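Chorismate mutase (Burkholderia thailandensis, PDB 6CNZ) probably catalyses the rearrangement of chorismate to prephenate, the step that leads toward phenylalanine and tyrosine. Local coordinates at residues 16-20 / 125-129. Sequence-based numbering, arbitrary orientation.
Sequences ALTNL and ALARV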
ATOM      1  N   ALA A  16      10.688   6.090 -10.429  1.00 35.56           N
ATOM      2  CA  ALA A  16      11.448   5.368  -9.410  1.00 36.81           C
ATOM      3  C   ALA A  16      11.171   5.941  -8.029  1.00 36.33           C
ATOM      4  O   ALA A  16      10.849   5.203  -7.087  1.00 31.85           O
ATOM      5  CB  ALA A  16      12.941   5.417  -9.725  1.00 36.81           C
ATOM      6  N   LEU A  17      11.261   7.269  -7.902  1.00 27.29           N
ATOM      7  CA  LEU A  17      10.940   7.926  -6.641  1.00 31.43           C
ATOM      8  C   LEU A  17       9.487   7.703  -6.247  1.00 27.12           C
ATOM      9  O   LEU A  17       9.191   7.439  -5.079  1.00 26.68           O
ATOM     10  CB  LEU A  17      11.222   9.425  -6.744  1.00 31.96           C
ATOM     11  CG  LEU A  17      12.675   9.862  -6.785  1.00 37.46           C
ATOM     12  CD1 LEU A  17      12.720  11.375  -7.014  1.00 40.30           C
ATOM     13  CD2 LEU A  17      13.340   9.492  -5.487  1.00 34.20           C
ATOM     14  N   THR A  18       8.565   7.840  -7.205  1.00 24.67           N
ATOM     15  CA  THR A  18       7.143   7.688  -6.916  1.00 21.68           C
ATOM     16  C   THR A  18       6.833   6.310  -6.348  1.00 21.15           C
ATOM     17  O   THR A  18       6.056   6.176  -5.391  1.00 27.21           O
ATOM     18  CB  THR A  18       6.340   7.924  -8.198  1.00 31.50           C
ATOM     19  OG1 THR A  18       6.768   9.140  -8.817  1.00 36.91           O
ATOM     20  CG2 THR A  18       4.855   8.022  -7.881  1.00 30.99           C
ATOM     21  N   ASN A  19       7.428   5.269  -6.932  1.00 28.76           N
ATOM     22  CA  ASN A  19       7.214   3.913  -6.434  1.00 30.01           C
ATOM     23  C   ASN A  19       7.813   3.738  -5.049  1.00 27.60           C
ATOM     24  O   ASN A  19       7.208   3.091  -4.180  1.00 22.33           O
ATOM     25  CB  ASN A  19       7.804   2.907  -7.414  1.00 27.26           C
ATOM     26  CG  ASN A  19       6.809   2.503  -8.494  1.00 30.25           C
ATOM     27  OD1 ASN A  19       5.600   2.619  -8.306  1.00 33.54           O
ATOM     28  ND2 ASN A  19       7.311   1.992  -9.605  1.00 35.71           N
ATOM     29  N   LEU A  20       8.978   4.347  -4.816  1.00 19.84           N
ATOM     30  CA  LEU A  20       9.621   4.279  -3.504  1.00 29.41           C
ATOM     31  C   LEU A  20       8.740   4.905  -2.422  1.00 27.40           C
ATOM     32  O   LEU A  20       8.553   4.328  -1.344  1.00 25.47           O
ATOM     33  CB  LEU A  20      10.988   4.981  -3.556  1.00 23.64           C
ATOM     34  CG  LEU A  20      11.858   4.825  -2.311  1.00 26.55           C
ATOM     35  CD1 LEU A  20      12.169   3.343  -2.086  1.00 26.13           C
ATOM     36  CD2 LEU A  20      13.142   5.627  -2.423  1.00 22.99           C
ATOM     37  N   ALA A 125      13.016  -1.256  -5.019  1.00 30.72           N
ATOM     38  CA  ALA A 125      12.662   0.121  -5.342  1.00 33.79           C
ATOM     39  C   ALA A 125      13.830   1.064  -5.082  1.00 32.78           C
ATOM     40  O   ALA A 125      14.073   1.984  -5.867  1.00 32.75           O
ATOM     41  CB  ALA A 125      11.437   0.565  -4.537  1.00 28.44           C
ATOM     42  N   LEU A 126      14.559   0.848  -3.981  1.00 34.80           N
ATOM     43  CA  LEU A 126      15.723   1.673  -3.678  1.00 32.43           C
ATOM     44  C   LEU A 126      16.791   1.538  -4.758  1.00 38.60           C
ATOM     45  O   LEU A 126      17.437   2.526  -5.132  1.00 40.57           O
ATOM     46  CB  LEU A 126      16.288   1.278  -2.311  1.00 36.23           C
ATOM     47  CG  LEU A 126      17.137   2.281  -1.522  1.00 30.58           C
ATOM     48  CD1 LEU A 126      16.342   3.550  -1.201  1.00 27.40           C
ATOM     49  CD2 LEU A 126      17.622   1.622  -0.241  1.00 32.13           C
ATOM     50  N   ALA A 127      16.997   0.314  -5.260  1.00 31.12           N
ATOM     51  CA  ALA A 127      17.966   0.093  -6.332  1.00 30.96           C
ATOM     52  C   ALA A 127      17.672   0.971  -7.540  1.00 32.51           C
ATOM     53  O   ALA A 127      18.597   1.442  -8.208  1.00 35.31           O
ATOM     54  CB  ALA A 127      17.971  -1.377  -6.754  1.00 38.73           C
ATOM     55  N   ARG A 128      16.391   1.193  -7.849  1.00 32.37           N
ATOM     56  CA  ARG A 128      16.086   2.045  -8.993  1.00 29.88           C
ATOM     57  C   ARG A 128      16.291   3.511  -8.675  1.00 34.14           C
ATOM     58  O   ARG A 128      16.468   4.315  -9.598  1.00 38.88           O
ATOM     59  CB  ARG A 128      14.656   1.823  -9.480  1.00 31.53           C
ATOM     60  CG  ARG A 128      14.459   0.488 -10.187  1.00 38.60           C
ATOM     61  CD  ARG A 128      12.993   0.234 -10.448  1.00 45.47           C
ATOM     62  NE  ARG A 128      12.743  -1.149 -10.840  1.00 45.98           N
ATOM     63  CZ  ARG A 128      11.536  -1.634 -11.107  1.00 43.05           C
ATOM     64  NH1 ARG A 128      10.479  -0.841 -11.027  1.00 35.52           N
ATOM     65  NH2 ARG A 128      11.386  -2.909 -11.449  1.00 43.09           N
ATOM     66  N   VAL A 129      16.258   3.881  -7.397  1.00 29.16           N
ATOM     67  CA  VAL A 129      16.478   5.272  -7.015  1.00 35.88           C
ATOM     68  C   VAL A 129      17.962   5.587  -6.857  1.00 29.40           C
ATOM     69  O   VAL A 129      18.360   6.750  -6.998  1.00 32.84           O
ATOM     70  CB  VAL A 129      15.665   5.564  -5.741  1.00 34.02           C
ATOM     71  CG1 VAL A 129      16.065   6.876  -5.099  1.00 28.97           C
ATOM     72  CG2 VAL A 129      14.176   5.579  -6.091  1.00 37.95           C
TER
HETATM   73  O   HOH W   1      11.807   2.674  -7.497  1.00 27.78           O
HETATM   74  O   HOH W   2      10.225   1.897  -9.800  1.00 41.91           O
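V129 and L20 together carry most of the apolar contact between segments 16-20 and 125-129. V129 CG1 stands anti to the backbone N (chi1 167°) and meets L17 CD2 at 3.8 Å; its CG2 lies over the backbone of A16, 3.5 Å from A16 O, and also touches A16 CB and L20 CD2. The V129 side chain crosses those of L17 and L20 at about a right angle. L20 forks over the far helix: CD1 rests on A125 CB at 3.8 Å, while CD2 reaches L126 CD1 at 4.0 Å. The segment axes run roughly antiparallel (150°) and approach to 8.7 Å, consistent with alanines A16 and A125 on the facing sides.

No direct hydrogen bond joins the segments; two waters do that work. One donates to both A16 O (2.7 Å) and A125 O (2.9 Å), carbonyls that also accept bonds inside their own helices. The second accepts from N19 ND2 and R128 NH1, lying in the guanidinium plane at its edge. R128 also hydrogen-bonds through NH2 to T151 OG1 and through NH1 to N148 O, both of the second subunit, so this edge belongs to the dimer interface.

Within the all-helical fold of a type II (AroQ-class) chorismate mutase, the contact pairs the start of helix 15-29 with the C-terminal part of helix 107-129; Y71 and F75 of helix 69-96 pack against L126, and helix 138-153 touches L17.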